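Local coordinates for protein transcriptional regulator, ROK family (Vibrio cholerae O1 biovar eltor, PDB 1Z05) that probably binds DNA to regulate transcription of carbohydrate-metabolism genes, as a zinc-containing member of the ROK family related to Mlc, at residues A[108-113]-A[408-413]. Residues are numbered along the deposited sequence; the frame is centred on the assembly and turned at random.
Sequences WQFLSM and PGAALI
Phe110 and Ile413 make the tight half of this contact, where helix 407-418 runs over one face of the sheet that holds strand 108-116. With chi1 at 62°, CG of Phe110 sits between its backbone N and carbonyl carbon, and the ring stands up towards the helix. Ile413 covers one ring face with both branches: CG2 makes a CH-pi contact 4.0 Å from the ring centroid, while CG1 lies 3.7 Å from CD1 of Phe110. Ala410 closes the ring's edge instead, its CB 3.6 Å from Phe110 CZ. The ring of His125, on the adjoining strand 119-126, stacks with Phe110.

One turn back along the helix the apolar packing ends and a water takes part. Gly409 brings the backbones close, its CA 5.1 Å from that of Ser112; with no side chain there, Ser112 OG rests 3.2 Å from Gly409 CA. A water bridges the segments, donating to Ser112 OG and to Met113 O, at 3.1 Å each, and accepting a weak bond from Gly409 N. Ser112 OG gives its own proton to Thr406 O, just before the helix.

The core strand of this ASKHA-type domain is thus joined to helix 407-418, late in the chain, by hydrophobic burial at one end and a water bridge at the other. No direct hydrogen bond links 108-113 to 408-413; the serine hydroxyl is held between that water and Thr406 O.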
ATOM      1  N   TRP A 108      21.667  20.065  16.488  1.00 36.74           N
ATOM      2  CA  TRP A 108      21.524  18.788  15.798  1.00 36.90           C
ATOM      3  C   TRP A 108      21.373  19.007  14.305  1.00 37.44           C
ATOM      4  O   TRP A 108      20.647  19.906  13.866  1.00 37.38           O
ATOM      5  CB  TRP A 108      20.287  18.038  16.277  1.00 36.20           C
ATOM      6  CG  TRP A 108      20.291  17.659  17.713  1.00 38.02           C
ATOM      7  CD1 TRP A 108      19.505  18.181  18.696  1.00 37.56           C
ATOM      8  CD2 TRP A 108      21.075  16.633  18.327  1.00 37.39           C
ATOM      9  NE1 TRP A 108      19.758  17.556  19.887  1.00 38.12           N
ATOM     10  CE2 TRP A 108      20.718  16.598  19.692  1.00 38.26           C
ATOM     11  CE3 TRP A 108      22.042  15.735  17.857  1.00 40.09           C
ATOM     12  CZ2 TRP A 108      21.307  15.715  20.601  1.00 38.08           C
ATOM     13  CZ3 TRP A 108      22.633  14.851  18.764  1.00 39.28           C
ATOM     14  CH2 TRP A 108      22.263  14.853  20.122  1.00 39.07           C
ATOM     15  N   GLN A 109      22.026  18.148  13.535  1.00 36.33           N
ATOM     16  CA  GLN A 109      22.067  18.275  12.096  1.00 37.44           C
ATOM     17  C   GLN A 109      21.993  16.900  11.438  1.00 37.75           C
ATOM     18  O   GLN A 109      22.084  15.873  12.106  1.00 39.55           O
ATOM     19  CB  GLN A 109      23.368  18.973  11.681  1.00 36.03           C
ATOM     20  CG  GLN A 109      23.576  20.363  12.300  1.00 37.32           C
ATOM     21  CD  GLN A 109      24.954  20.902  12.040  1.00 37.57           C
ATOM     22  OE1 GLN A 109      25.893  20.137  11.873  1.00 40.70           O
ATOM     23  NE2 GLN A 109      25.087  22.226  12.003  1.00 39.51           N
ATOM     24  N   PHE A 110      21.826  16.893  10.121  1.00 39.06           N
ATOM     25  CA  PHE A 110      21.973  15.681   9.324  1.00 37.88           C
ATOM     26  C   PHE A 110      22.447  16.076   7.924  1.00 38.97           C
ATOM     27  O   PHE A 110      22.291  17.228   7.516  1.00 39.19           O
ATOM     28  CB  PHE A 110      20.652  14.882   9.269  1.00 36.84           C
ATOM     29  CG  PHE A 110      19.495  15.619   8.620  1.00 37.49           C
ATOM     30  CD1 PHE A 110      19.293  15.550   7.246  1.00 36.88           C
ATOM     31  CD2 PHE A 110      18.596  16.354   9.395  1.00 34.02           C
ATOM     32  CE1 PHE A 110      18.221  16.215   6.632  1.00 34.38           C
ATOM     33  CE2 PHE A 110      17.511  17.006   8.803  1.00 38.17           C
ATOM     34  CZ  PHE A 110      17.326  16.946   7.422  1.00 37.21           C
ATOM     35  N   LEU A 111      23.040  15.120   7.212  1.00 38.52           N
ATOM     36  CA  LEU A 111      23.373  15.283   5.811  1.00 40.00           C
ATOM     37  C   LEU A 111      22.274  14.689   4.955  1.00 40.49           C
ATOM     38  O   LEU A 111      21.729  13.622   5.272  1.00 40.08           O
ATOM     39  CB  LEU A 111      24.681  14.560   5.465  1.00 41.82           C
ATOM     40  CG  LEU A 111      26.032  15.079   5.935  1.00 45.08           C
ATOM     41  CD1 LEU A 111      27.115  14.305   5.175  1.00 50.21           C
ATOM     42  CD2 LEU A 111      26.176  16.567   5.690  1.00 52.21           C
ATOM     43  N   SER A 112      21.927  15.395   3.888  1.00 40.27           N
ATOM     44  CA  SER A 112      20.995  14.873   2.899  1.00 40.94           C
ATOM     45  C   SER A 112      21.701  14.988   1.566  1.00 41.39           C
ATOM     46  O   SER A 112      22.247  16.044   1.236  1.00 42.22           O
ATOM     47  CB  SER A 112      19.679  15.655   2.905  1.00 41.57           C
ATOM     48  OG  SER A 112      18.731  15.061   2.027  1.00 43.56           O
ATOM     49  N   MET A 113      21.720  13.885   0.823  1.00 40.95           N
ATOM     50  CA  MET A 113      22.409  13.812  -0.451  1.00 41.10           C
ATOM     51  C   MET A 113      21.469  13.404  -1.575  1.00 39.66           C
ATOM     52  O   MET A 113      20.496  12.674  -1.362  1.00 38.76           O
ATOM     53  CB  MET A 113      23.556  12.801  -0.356  1.00 39.79           C
ATOM     54  CG  MET A 113      24.608  13.170   0.677  1.00 42.05           C
ATOM     55  SD  MET A 113      25.801  11.843   0.955  1.00 47.09           S
ATOM     56  CE  MET A 113      26.848  12.019  -0.476  1.00 50.37           C
ATOM     57  N   PRO A 408      13.657  15.654  -0.059  1.00 37.73           N
ATOM     58  CA  PRO A 408      13.274  14.253   0.085  1.00 35.95           C
ATOM     59  C   PRO A 408      14.083  13.506   1.150  1.00 35.66           C
ATOM     60  O   PRO A 408      13.509  12.754   1.921  1.00 34.32           O
ATOM     61  CB  PRO A 408      13.537  13.668  -1.315  1.00 36.37           C
ATOM     62  CG  PRO A 408      13.342  14.819  -2.231  1.00 37.17           C
ATOM     63  CD  PRO A 408      13.911  16.001  -1.477  1.00 37.71           C
ATOM     64  N   GLY A 409      15.399  13.728   1.211  1.00 34.56           N
ATOM     65  CA  GLY A 409      16.212  13.087   2.239  1.00 33.66           C
ATOM     66  C   GLY A 409      15.860  13.589   3.629  1.00 34.23           C
ATOM     67  O   GLY A 409      15.863  12.823   4.599  1.00 32.92           O
ATOM     68  N   ALA A 410      15.541  14.880   3.717  1.00 34.20           N
ATOM     69  CA  ALA A 410      15.090  15.487   4.974  1.00 34.75           C
ATOM     70  C   ALA A 410      13.841  14.792   5.529  1.00 33.84           C
ATOM     71  O   ALA A 410      13.743  14.561   6.734  1.00 34.65           O
ATOM     72  CB  ALA A 410      14.853  16.994   4.791  1.00 31.79           C
ATOM     73  N   ALA A 411      12.916  14.440   4.635  1.00 34.51           N
ATOM     74  CA  ALA A 411      11.695  13.719   4.982  1.00 33.51           C
ATOM     75  C   ALA A 411      11.968  12.340   5.573  1.00 34.16           C
ATOM     76  O   ALA A 411      11.299  11.921   6.517  1.00 32.91           O
ATOM     77  CB  ALA A 411      10.799  13.600   3.765  1.00 33.78           C
ATOM     78  N   LEU A 412      12.949  11.633   5.012  1.00 34.13           N
ATOM     79  CA  LEU A 412      13.357  10.324   5.518  1.00 33.53           C
ATOM     80  C   LEU A 412      13.835  10.427   6.972  1.00 32.58           C
ATOM     81  O   LEU A 412      13.548   9.556   7.784  1.00 33.08           O
ATOM     82  CB  LEU A 412      14.504   9.740   4.673  1.00 33.82           C
ATOM     83  CG  LEU A 412      14.247   9.380   3.209  1.00 34.43           C
ATOM     84  CD1 LEU A 412      15.503   8.784   2.597  1.00 31.63           C
ATOM     85  CD2 LEU A 412      13.077   8.395   3.086  1.00 36.65           C
ATOM     86  N   ILE A 413      14.597  11.473   7.258  1.00 32.36           N
ATOM     87  CA  ILE A 413      15.149  11.727   8.600  1.00 33.31           C
ATOM     88  C   ILE A 413      14.023  12.106   9.568  1.00 33.05           C
ATOM     89  O   ILE A 413      13.937  11.560  10.667  1.00 33.01           O
ATOM     90  CB  ILE A 413      16.253  12.831   8.569  1.00 33.13           C
ATOM     91  CG1 ILE A 413      17.460  12.389   7.715  1.00 34.13           C
ATOM     92  CG2 ILE A 413      16.719  13.237   9.989  1.00 33.30           C
ATOM     93  CD1 ILE A 413      17.941  10.968   7.970  1.00 33.93           C
TER
HETATM   94  O   HOH W   1      17.761  13.926  -0.655  1.00 29.09           O